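Local atomic coordinates of transcriptional activator PlcR protein (Bacillus thuringiensis, PDB entry 3U3W), a protein that acts as a pleiotropic transcriptional activator and virulence regulator that binds DNA through a helix-turn-helix domain and is activated by the quorum-sensing peptide PapR. Residues Lys89-Ile94 against Tyr119-Tyr124; Lys11-Leu16 against Ala54-Pro59; Asn230-Ile235 against Ser264-Ile269. One frame throughout, in Å; residues are numbered along the deposited sequence.

Interaction 1 (Lys89-Ile94 against Tyr119-Tyr124); sequences KRYKEI and YYVAAY
Two residues ahead of Tyr-91, whose ring packs on Ala-122 and Val-121, the ammonium NZ of Lys-89 is gripped by the carbonyls of Cys-86 and Lys-87 and the hydroxyl of Tyr-275, and forms a salt bridge to an acidic side chain of the bound peptide. Lys-89 closes helix 72-87 with a Schellman motif, and Arg-90 occupies the N-cap position of helix 91-102. Its guanidinium takes the Glu-93 carboxylate side-on: NE lies 2.7 Å from Glu-93 OE2, above the carboxylate plane, while NH2 reaches OE1 on its syn side, tilted 31° out of plane.

No hydrogen bond crosses the contact; besides Tyr-91 O against Ala-122 CB it is apolar. With CG opposite the carbonyl carbon (chi1 -70°), the Tyr-91 ring meets helix 109-125 obliquely, CD1 4.0 Å from Ala-122 CA and CE1 4.1 Å from Val-121 CG1. Ala-122 CB lies against both Tyr-91 O, at 3.8 Å, and Ile-94 CG2, at 4.1 Å. This small methyl lets the CA atoms of Tyr-91 and Ala-122 come within 5.2 Å.

Tyr-91 and Val-121 also touch a peptide aromatic side chain. Ile-94 rests on Leu-85 of helix 72-87, and Val-121 on Ala-160 of helix 153-167.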
loop_
_atom_site.group_PDB
_atom_site.type_symbol
_atom_site.label_atom_id
_atom_site.label_comp_id
_atom_site.label_asym_id
_atom_site.label_seq_id
_atom_site.Cartn_x
_atom_site.Cartn_y
_atom_site.Cartn_z
ATOM N N LYS A 89 -14.542 -7.553 12.441
ATOM C CA LYS A 89 -15.001 -8.695 13.262
ATOM C C LYS A 89 -16.436 -9.123 12.915
ATOM O O LYS A 89 -17.165 -9.644 13.750
ATOM C CB LYS A 89 -14.893 -8.405 14.769
ATOM C CG LYS A 89 -13.512 -7.954 15.232
ATOM C CD LYS A 89 -12.456 -9.006 14.914
ATOM C CE LYS A 89 -11.046 -8.443 15.048
ATOM N NZ LYS A 89 -10.697 -7.551 13.915
ATOM N N ARG A 90 -16.835 -8.900 11.673
ATOM C CA ARG A 90 -18.150 -9.323 11.229
ATOM C C ARG A 90 -18.114 -10.757 10.682
ATOM O O ARG A 90 -18.213 -11.009 9.479
ATOM C CB ARG A 90 -18.713 -8.291 10.252
ATOM C CG ARG A 90 -19.030 -6.974 10.979
ATOM C CD ARG A 90 -19.142 -5.756 10.059
ATOM N NE ARG A 90 -20.164 -5.940 9.041
ATOM C CZ ARG A 90 -20.436 -5.070 8.069
ATOM N NH1 ARG A 90 -19.750 -3.930 7.977
ATOM N NH2 ARG A 90 -21.397 -5.339 7.180
ATOM N N TYR A 91 -17.979 -11.703 11.603
ATOM C CA TYR A 91 -17.702 -13.085 11.240
ATOM C C TYR A 91 -18.900 -13.855 10.699
ATOM O O TYR A 91 -18.742 -14.717 9.822
ATOM C CB TYR A 91 -17.021 -13.814 12.401
ATOM C CG TYR A 91 -15.593 -13.331 12.628
ATOM C CD1 TYR A 91 -14.581 -13.643 11.716
ATOM C CD2 TYR A 91 -15.262 -12.563 13.740
ATOM C CE1 TYR A 91 -13.283 -13.215 11.906
ATOM C CE2 TYR A 91 -13.959 -12.126 13.947
ATOM C CZ TYR A 91 -12.974 -12.453 13.029
ATOM O OH TYR A 91 -11.687 -12.005 13.224
ATOM N N LYS A 92 -20.089 -13.544 11.211
ATOM C CA LYS A 92 -21.328 -14.084 10.645
ATOM C C LYS A 92 -21.403 -13.798 9.139
ATOM O O LYS A 92 -21.533 -14.718 8.319
ATOM C CB LYS A 92 -22.555 -13.487 11.345
ATOM C CG LYS A 92 -23.503 -14.526 11.971
ATOM C CD LYS A 92 -23.965 -15.597 10.962
ATOM C CE LYS A 92 -24.882 -16.651 11.618
ATOM N NZ LYS A 92 -25.202 -17.800 10.701
ATOM N N GLU A 93 -21.298 -12.522 8.775
ATOM C CA GLU A 93 -21.388 -12.143 7.371
ATOM C C GLU A 93 -20.302 -12.786 6.529
ATOM O O GLU A 93 -20.568 -13.274 5.441
ATOM C CB GLU A 93 -21.347 -10.632 7.217
ATOM C CG GLU A 93 -21.823 -9.932 8.450
ATOM C CD GLU A 93 -22.170 -8.495 8.188
ATOM O OE1 GLU A 93 -22.358 -8.148 6.997
ATOM O OE2 GLU A 93 -22.253 -7.719 9.168
ATOM N N ILE A 94 -19.075 -12.782 7.031
ATOM C CA ILE A 94 -17.998 -13.460 6.331
ATOM C C ILE A 94 -18.364 -14.907 6.065
ATOM O O ILE A 94 -18.179 -15.428 4.959
ATOM C CB ILE A 94 -16.702 -13.409 7.145
ATOM C CG1 ILE A 94 -16.281 -11.943 7.308
ATOM C CG2 ILE A 94 -15.622 -14.292 6.485
ATOM C CD1 ILE A 94 -14.902 -11.721 7.920
ATOM N N TYR A 119 -13.189 -18.939 5.741
ATOM C CA TYR A 119 -14.374 -19.667 6.173
ATOM C C TYR A 119 -14.129 -20.402 7.496
ATOM O O TYR A 119 -14.939 -20.324 8.417
ATOM C CB TYR A 119 -14.845 -20.601 5.050
ATOM C CG TYR A 119 -15.698 -21.794 5.455
ATOM C CD1 TYR A 119 -17.048 -21.657 5.766
ATOM C CD2 TYR A 119 -15.156 -23.067 5.462
ATOM C CE1 TYR A 119 -17.821 -22.767 6.117
ATOM C CE2 TYR A 119 -15.906 -24.166 5.802
ATOM C CZ TYR A 119 -17.232 -24.018 6.133
ATOM O OH TYR A 119 -17.943 -25.159 6.473
ATOM N N TYR A 120 -12.986 -21.075 7.584
ATOM C CA TYR A 120 -12.577 -21.772 8.797
ATOM C C TYR A 120 -12.392 -20.848 9.986
ATOM O O TYR A 120 -12.845 -21.166 11.086
ATOM C CB TYR A 120 -11.281 -22.531 8.558
ATOM C CG TYR A 120 -11.460 -23.741 7.689
ATOM C CD1 TYR A 120 -12.511 -24.633 7.900
ATOM C CD2 TYR A 120 -10.579 -23.997 6.650
ATOM C CE1 TYR A 120 -12.663 -25.765 7.091
ATOM C CE2 TYR A 120 -10.722 -25.113 5.837
ATOM C CZ TYR A 120 -11.759 -25.994 6.059
ATOM O OH TYR A 120 -11.878 -27.092 5.234
ATOM N N VAL A 121 -11.720 -19.716 9.777
ATOM C CA VAL A 121 -11.532 -18.746 10.853
ATOM C C VAL A 121 -12.890 -18.266 11.348
ATOM O O VAL A 121 -13.142 -18.163 12.555
ATOM C CB VAL A 121 -10.694 -17.511 10.409
ATOM C CG1 VAL A 121 -10.762 -16.418 11.455
ATOM C CG2 VAL A 121 -9.260 -17.902 10.136
ATOM N N ALA A 122 -13.758 -17.968 10.395
ATOM C CA ALA A 122 -15.096 -17.516 10.702
ATOM C C ALA A 122 -15.837 -18.616 11.473
ATOM O O ALA A 122 -16.475 -18.356 12.498
ATOM C CB ALA A 122 -15.825 -17.152 9.423
ATOM N N ALA A 123 -15.725 -19.847 10.989
ATOM C CA ALA A 123 -16.373 -20.980 11.632
ATOM C C ALA A 123 -15.901 -21.104 13.078
ATOM O O ALA A 123 -16.706 -21.266 13.993
ATOM C CB ALA A 123 -16.096 -22.258 10.864
ATOM N N TYR A 124 -14.591 -21.001 13.272
ATOM C CA TYR A 124 -14.001 -21.100 14.595
ATOM C C TYR A 124 -14.439 -19.963 15.518
ATOM O O TYR A 124 -14.739 -20.179 16.697
ATOM C CB TYR A 124 -12.480 -21.156 14.513
ATOM C CG TYR A 124 -11.845 -20.755 15.808
ATOM C CD1 TYR A 124 -11.650 -21.687 16.826
ATOM C CD2 TYR A 124 -11.463 -19.436 16.038
ATOM C CE1 TYR A 124 -11.079 -21.312 18.040
ATOM C CE2 TYR A 124 -10.884 -19.054 17.243
ATOM C CZ TYR A 124 -10.698 -20.002 18.243
ATOM O OH TYR A 124 -10.146 -19.632 19.446
#

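Interaction 2 (Lys11-Leu16 against Ala54-Pro59); sequences KKIRVL and AKLQIP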
loop_
_atom_site.group_PDB
_atom_site.type_symbol
_atom_site.label_atom_id
_atom_site.label_comp_id
_atom_site.label_asym_id
_atom_site.label_seq_id
_atom_site.Cartn_x
_atom_site.Cartn_y
_atom_site.Cartn_z
ATOM N N LYS A 11 -6.679 -5.599 -25.666
ATOM C CA LYS A 11 -7.496 -4.955 -26.697
ATOM C C LYS A 11 -8.549 -4.046 -26.073
ATOM O O LYS A 11 -8.806 -2.943 -26.553
ATOM C CB LYS A 11 -8.185 -6.013 -27.563
ATOM C CG LYS A 11 -9.235 -5.477 -28.551
ATOM C CD LYS A 11 -9.734 -6.610 -29.453
ATOM C CE LYS A 11 -10.621 -6.117 -30.592
ATOM N NZ LYS A 11 -12.051 -5.997 -30.197
ATOM N N LYS A 12 -9.158 -4.534 -25.000
ATOM C CA LYS A 12 -10.152 -3.783 -24.250
ATOM C C LYS A 12 -9.573 -2.468 -23.728
ATOM O O LYS A 12 -10.192 -1.414 -23.868
ATOM C CB LYS A 12 -10.692 -4.653 -23.103
ATOM C CG LYS A 12 -11.501 -3.929 -22.028
ATOM C CD LYS A 12 -12.347 -4.935 -21.235
ATOM C CE LYS A 12 -12.884 -4.355 -19.926
ATOM N NZ LYS A 12 -11.864 -4.353 -18.830
ATOM N N ILE A 13 -8.379 -2.537 -23.140
ATOM C CA ILE A 13 -7.745 -1.360 -22.553
ATOM C C ILE A 13 -7.169 -0.414 -23.615
ATOM O O ILE A 13 -7.133 0.802 -23.417
ATOM C CB ILE A 13 -6.651 -1.753 -21.522
ATOM C CG1 ILE A 13 -7.235 -2.669 -20.451
ATOM C CG2 ILE A 13 -6.050 -0.519 -20.877
ATOM C CD1 ILE A 13 -6.212 -3.231 -19.508
ATOM N N ARG A 14 -6.723 -0.972 -24.741
ATOM C CA ARG A 14 -6.251 -0.152 -25.857
ATOM C C ARG A 14 -7.385 0.647 -26.488
ATOM O O ARG A 14 -7.200 1.807 -26.830
ATOM C CB ARG A 14 -5.570 -0.997 -26.941
ATOM C CG ARG A 14 -5.318 -0.208 -28.228
ATOM C CD ARG A 14 -4.654 -1.026 -29.325
ATOM N NE ARG A 14 -5.452 -2.172 -29.752
ATOM C CZ ARG A 14 -6.539 -2.100 -30.518
ATOM N NH1 ARG A 14 -7.186 -3.214 -30.857
ATOM N NH2 ARG A 14 -6.984 -0.919 -30.943
ATOM N N VAL A 15 -8.547 0.017 -26.660
ATOM C CA VAL A 15 -9.706 0.707 -27.218
ATOM C C VAL A 15 -10.163 1.777 -26.231
ATOM O O VAL A 15 -10.473 2.907 -26.608
ATOM C CB VAL A 15 -10.878 -0.267 -27.509
ATOM C CG1 VAL A 15 -12.102 0.495 -27.997
ATOM C CG2 VAL A 15 -10.467 -1.317 -28.526
ATOM N N LEU A 16 -10.185 1.402 -24.957
ATOM C CA LEU A 16 -10.560 2.307 -23.878
ATOM C C LEU A 16 -9.652 3.538 -23.831
ATOM O O LEU A 16 -10.040 4.588 -23.319
ATOM C CB LEU A 16 -10.486 1.561 -22.551
ATOM C CG LEU A 16 -11.302 2.075 -21.371
ATOM C CD1 LEU A 16 -12.794 1.929 -21.642
ATOM C CD2 LEU A 16 -10.911 1.299 -20.128
ATOM N N ALA A 54 3.332 -0.071 -19.947
ATOM C CA ALA A 54 3.708 1.314 -19.723
ATOM C C ALA A 54 2.830 2.289 -20.518
ATOM O O ALA A 54 2.233 3.215 -19.953
ATOM C CB ALA A 54 5.181 1.516 -20.052
ATOM N N LYS A 55 2.747 2.079 -21.828
ATOM C CA LYS A 55 1.956 2.959 -22.680
ATOM C C LYS A 55 0.478 2.990 -22.275
ATOM O O LYS A 55 -0.178 4.028 -22.370
ATOM C CB LYS A 55 2.113 2.587 -24.163
ATOM C CG LYS A 55 1.664 3.709 -25.112
ATOM C CD LYS A 55 2.076 3.462 -26.559
ATOM C CE LYS A 55 3.587 3.365 -26.717
ATOM N NZ LYS A 55 3.976 3.185 -28.151
ATOM N N LEU A 56 -0.042 1.854 -21.814
ATOM C CA LEU A 56 -1.445 1.762 -21.420
ATOM C C LEU A 56 -1.648 2.159 -19.956
ATOM O O LEU A 56 -2.780 2.250 -19.482
ATOM C CB LEU A 56 -1.985 0.353 -21.656
ATOM C CG LEU A 56 -1.979 -0.226 -23.072
ATOM C CD1 LEU A 56 -2.380 -1.693 -23.042
ATOM C CD2 LEU A 56 -2.895 0.550 -23.980
ATOM N N GLN A 57 -0.548 2.404 -19.249
ATOM C CA GLN A 57 -0.599 2.778 -17.834
ATOM C C GLN A 57 -1.297 1.707 -17.011
ATOM O O GLN A 57 -2.271 1.971 -16.322
ATOM C CB GLN A 57 -1.273 4.141 -17.640
ATOM C CG GLN A 57 -0.532 5.303 -18.329
ATOM C CD GLN A 57 -1.222 6.661 -18.150
ATOM O OE1 GLN A 57 -2.005 7.092 -19.001
ATOM N NE2 GLN A 57 -0.924 7.339 -17.042
ATOM N N ILE A 58 -0.790 0.487 -17.098
ATOM C CA ILE A 58 -1.357 -0.628 -16.356
ATOM C C ILE A 58 -0.248 -1.330 -15.585
ATOM O O ILE A 58 0.763 -1.712 -16.178
ATOM C CB ILE A 58 -2.024 -1.636 -17.308
ATOM C CG1 ILE A 58 -3.138 -0.959 -18.121
ATOM C CG2 ILE A 58 -2.502 -2.869 -16.534
ATOM C CD1 ILE A 58 -4.440 -0.691 -17.352
ATOM N N PRO A 59 -0.417 -1.477 -14.259
ATOM C CA PRO A 59 0.525 -2.271 -13.463
ATOM C C PRO A 59 0.693 -3.631 -14.120
ATOM O O PRO A 59 -0.289 -4.284 -14.490
ATOM C CB PRO A 59 -0.182 -2.418 -12.113
ATOM C CG PRO A 59 -1.078 -1.243 -12.037
ATOM C CD PRO A 59 -1.527 -0.958 -13.445
#
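Ile-13 and Ile-58 share a first torsion, CG1 opposite the carbonyl carbon, but then part ways: the chain of Ile-13 runs on extended (chi2 173°), whereas that of Ile-58 folds back at chi2 (-76°). The result is that the two side chains meet tip to tip. CD1 of Ile-13 stands 3.8 Å from CD1 of Ile-58, and CG2 of Ile-13 is 3.9 Å from that same methyl, so Ile-58 CD1 is held by both branches of its partner.

Leu-56 fills the other half of the contact. Its CD2 lies against the helix backbone, 3.9 Å from Arg-14 CA, and its CB is 4.2 Å from CG2 of Ile-13. No hydrogen bond crosses between 11-16 and 54-59. At Gln-57 the helix ends in a Schellman motif, phi turning positive (59°), and this change of direction lets Leu-56 and Ile-58 both face helix 4-16. The carbonyl O of Leu-56 is taken up by NE of Arg-17.

Arg-14 offers the contact its backbone and CB, while its end leads away: NE forms a salt bridge with Glu-38, and NH2 binds both Leu-19 O and a DNA phosphate. One residue thus serves the apolar contact and the DNA backbone. Gln-57 and Pro-59 pack on Leu-188 and His-189 of the second subunit.

Here helix 4-16 is joined to the end of helix 46-56, with Leu-24 of helix 21-25 also on Leu-56: part of the hydrophobic core of an all-helical domain, consistent with an XRE-type helix-turn-helix.

Interaction 3 (Asn230-Ile235 against Ser264-Ile269); sequences NSMALI and SFFFDI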
loop_
_atom_site.group_PDB
_atom_site.type_symbol
_atom_site.label_atom_id
_atom_site.label_comp_id
_atom_site.label_asym_id
_atom_site.label_seq_id
_atom_site.Cartn_x
_atom_site.Cartn_y
_atom_site.Cartn_z
ATOM N N ASN A 230 2.380 5.655 8.288
ATOM C CA ASN A 230 1.085 6.309 8.396
ATOM C C ASN A 230 -0.117 5.370 8.349
ATOM O O ASN A 230 -1.109 5.653 7.674
ATOM C CB ASN A 230 0.959 7.404 7.337
ATOM C CG ASN A 230 2.048 8.454 7.464
ATOM O OD1 ASN A 230 2.758 8.744 6.505
ATOM N ND2 ASN A 230 2.191 9.015 8.655
ATOM N N SER A 231 -0.033 4.268 9.089
ATOM C CA SER A 231 -1.124 3.302 9.172
ATOM C C SER A 231 -1.886 3.411 10.483
ATOM O O SER A 231 -1.280 3.514 11.549
ATOM C CB SER A 231 -0.586 1.885 9.016
ATOM O OG SER A 231 -1.617 0.992 8.671
ATOM N N MET A 232 -3.213 3.372 10.385
ATOM C CA MET A 232 -4.124 3.499 11.523
ATOM C C MET A 232 -4.771 2.158 11.805
ATOM O O MET A 232 -5.606 2.049 12.707
ATOM C CB MET A 232 -5.288 4.444 11.172
ATOM C CG MET A 232 -5.040 5.895 11.291
ATOM S SD MET A 232 -6.569 6.843 11.315
ATOM C CE MET A 232 -6.997 6.867 9.573
ATOM N N ALA A 233 -4.452 1.157 10.995
ATOM C CA ALA A 233 -5.196 -0.100 11.039
ATOM C C ALA A 233 -5.253 -0.734 12.459
ATOM O O ALA A 233 -6.316 -1.136 12.941
ATOM C CB ALA A 233 -4.631 -1.083 9.997
ATOM N N LEU A 234 -4.105 -0.794 13.126
ATOM C CA LEU A 234 -4.014 -1.419 14.435
ATOM C C LEU A 234 -3.537 -0.462 15.522
ATOM O O LEU A 234 -3.286 -0.884 16.650
ATOM C CB LEU A 234 -3.084 -2.637 14.366
ATOM C CG LEU A 234 -3.644 -3.805 13.553
ATOM C CD1 LEU A 234 -2.817 -5.019 13.787
ATOM C CD2 LEU A 234 -5.100 -4.077 13.949
ATOM N N ILE A 235 -3.422 0.823 15.197
ATOM C CA ILE A 235 -2.777 1.765 16.119
ATOM C C ILE A 235 -3.590 1.979 17.403
ATOM O O ILE A 235 -3.022 2.138 18.475
ATOM C CB ILE A 235 -2.432 3.136 15.442
ATOM C CG1 ILE A 235 -1.476 3.940 16.316
ATOM C CG2 ILE A 235 -3.693 3.955 15.169
ATOM C CD1 ILE A 235 -0.061 3.855 15.892
ATOM N N SER A 264 -8.699 5.336 22.880
ATOM C CA SER A 264 -10.069 5.858 22.844
ATOM C C SER A 264 -10.271 6.861 21.697
ATOM O O SER A 264 -11.305 6.855 21.026
ATOM C CB SER A 264 -10.428 6.504 24.190
ATOM O OG SER A 264 -11.779 6.942 24.224
ATOM N N PHE A 265 -9.275 7.711 21.467
ATOM C CA PHE A 265 -9.287 8.565 20.297
ATOM C C PHE A 265 -9.491 7.769 19.003
ATOM O O PHE A 265 -10.411 8.059 18.242
ATOM C CB PHE A 265 -8.011 9.406 20.200
ATOM C CG PHE A 265 -8.057 10.447 19.099
ATOM C CD1 PHE A 265 -7.744 10.105 17.786
ATOM C CD2 PHE A 265 -8.430 11.758 19.373
ATOM C CE1 PHE A 265 -7.798 11.048 16.767
ATOM C CE2 PHE A 265 -8.471 12.708 18.361
ATOM C CZ PHE A 265 -8.155 12.349 17.054
ATOM N N PHE A 266 -8.638 6.782 18.740
ATOM C CA PHE A 266 -8.737 6.029 17.488
ATOM C C PHE A 266 -9.999 5.208 17.378
ATOM O O PHE A 266 -10.604 5.153 16.308
ATOM C CB PHE A 266 -7.510 5.151 17.250
ATOM C CG PHE A 266 -6.307 5.931 16.853
ATOM C CD1 PHE A 266 -6.213 6.484 15.578
ATOM C CD2 PHE A 266 -5.283 6.153 17.753
ATOM C CE1 PHE A 266 -5.104 7.244 15.210
ATOM C CE2 PHE A 266 -4.168 6.903 17.390
ATOM C CZ PHE A 266 -4.086 7.455 16.117
ATOM N N PHE A 267 -10.412 4.582 18.479
ATOM C CA PHE A 267 -11.661 3.820 18.459
ATOM C C PHE A 267 -12.846 4.709 18.074
ATOM O O PHE A 267 -13.729 4.286 17.332
ATOM C CB PHE A 267 -11.910 3.082 19.785
ATOM C CG PHE A 267 -10.882 2.023 20.086
ATOM C CD1 PHE A 267 -10.029 1.564 19.091
ATOM C CD2 PHE A 267 -10.755 1.497 21.361
ATOM C CE1 PHE A 267 -9.074 0.597 19.360
ATOM C CE2 PHE A 267 -9.795 0.533 21.644
ATOM C CZ PHE A 267 -8.955 0.085 20.643
ATOM N N ASP A 268 -12.854 5.936 18.588
ATOM C CA ASP A 268 -13.902 6.893 18.261
ATOM C C ASP A 268 -13.915 7.190 16.769
ATOM O O ASP A 268 -14.833 6.792 16.051
ATOM C CB ASP A 268 -13.722 8.194 19.048
ATOM C CG ASP A 268 -14.702 9.279 18.615
ATOM O OD1 ASP A 268 -15.924 9.063 18.769
ATOM O OD2 ASP A 268 -14.251 10.345 18.127
ATOM N N ILE A 269 -12.882 7.880 16.301
ATOM C CA ILE A 269 -12.845 8.317 14.905
ATOM C C ILE A 269 -12.914 7.184 13.882
ATOM O O ILE A 269 -13.419 7.388 12.780
ATOM C CB ILE A 269 -11.639 9.233 14.570
ATOM C CG1 ILE A 269 -10.358 8.421 14.448
ATOM C CG2 ILE A 269 -11.496 10.352 15.585
ATOM C CD1 ILE A 269 -9.442 8.924 13.367
#
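CG2 of Ile-235 sits squarely over the Phe-266 ring, 3.4 Å from the ring centroid and only 4° off the normal, a CH-pi contact. All six ring carbons lie at nearly equal distance from this methyl. Its place follows from chi1 (-166°), which sets CG2 between the backbone N and the carbonyl carbon. The sulfur of Met-232 comes to the same ring at its edge: SD is 5.3 Å from the Phe-266 centroid, 80° off the normal, a Met-aromatic contact. Separately, Met-232 CG is 4.1 Å from Phe-266 CE1. The sulfur also touches CD1 of Ile-269, at 4.1 Å, one helical turn further along.

Farther out, Leu-234 is at the N-cap position of helix 235-248 and packs on Val-196, Lys-197 and Tyr-200 of helix 192-208, while Ile-235 leans on Ser-226 and Cys-227 of helix 212-228. Tyr-239 touches Phe-266. Met-232 packs on its own counterpart in the second subunit.

With no hydrogen bond between the two segments, shape and dispersion carry the contact. A methyl on one face and a sulfur at the rim probably limit the rotation of the Phe-266 ring, which also meets Phe-265 of the second subunit edge-to-face.

How the interactions relate
Along the chain the three contacts come in series, interaction 2 first, then 1, then 3. Interaction 2 belongs to the DNA-binding domain, with its nearest atom about 3 Å from the nucleic acid; its centre is about 38 Å from that of interaction 1 and about 37 Å from that of interaction 3. Those two share the all-helical C-terminal domain, with centres about 23 Å apart and nearest atoms about 7 Å apart. Both reach the bound peptide, and Tyr-275 connects their surroundings, hydrogen-bonded to Lys-89 and in ring contact with Phe-267. The DNA-contacting and peptide-contacting domains are thus separate, while contacts to the second subunit occur in both, at interactions 2 and 3.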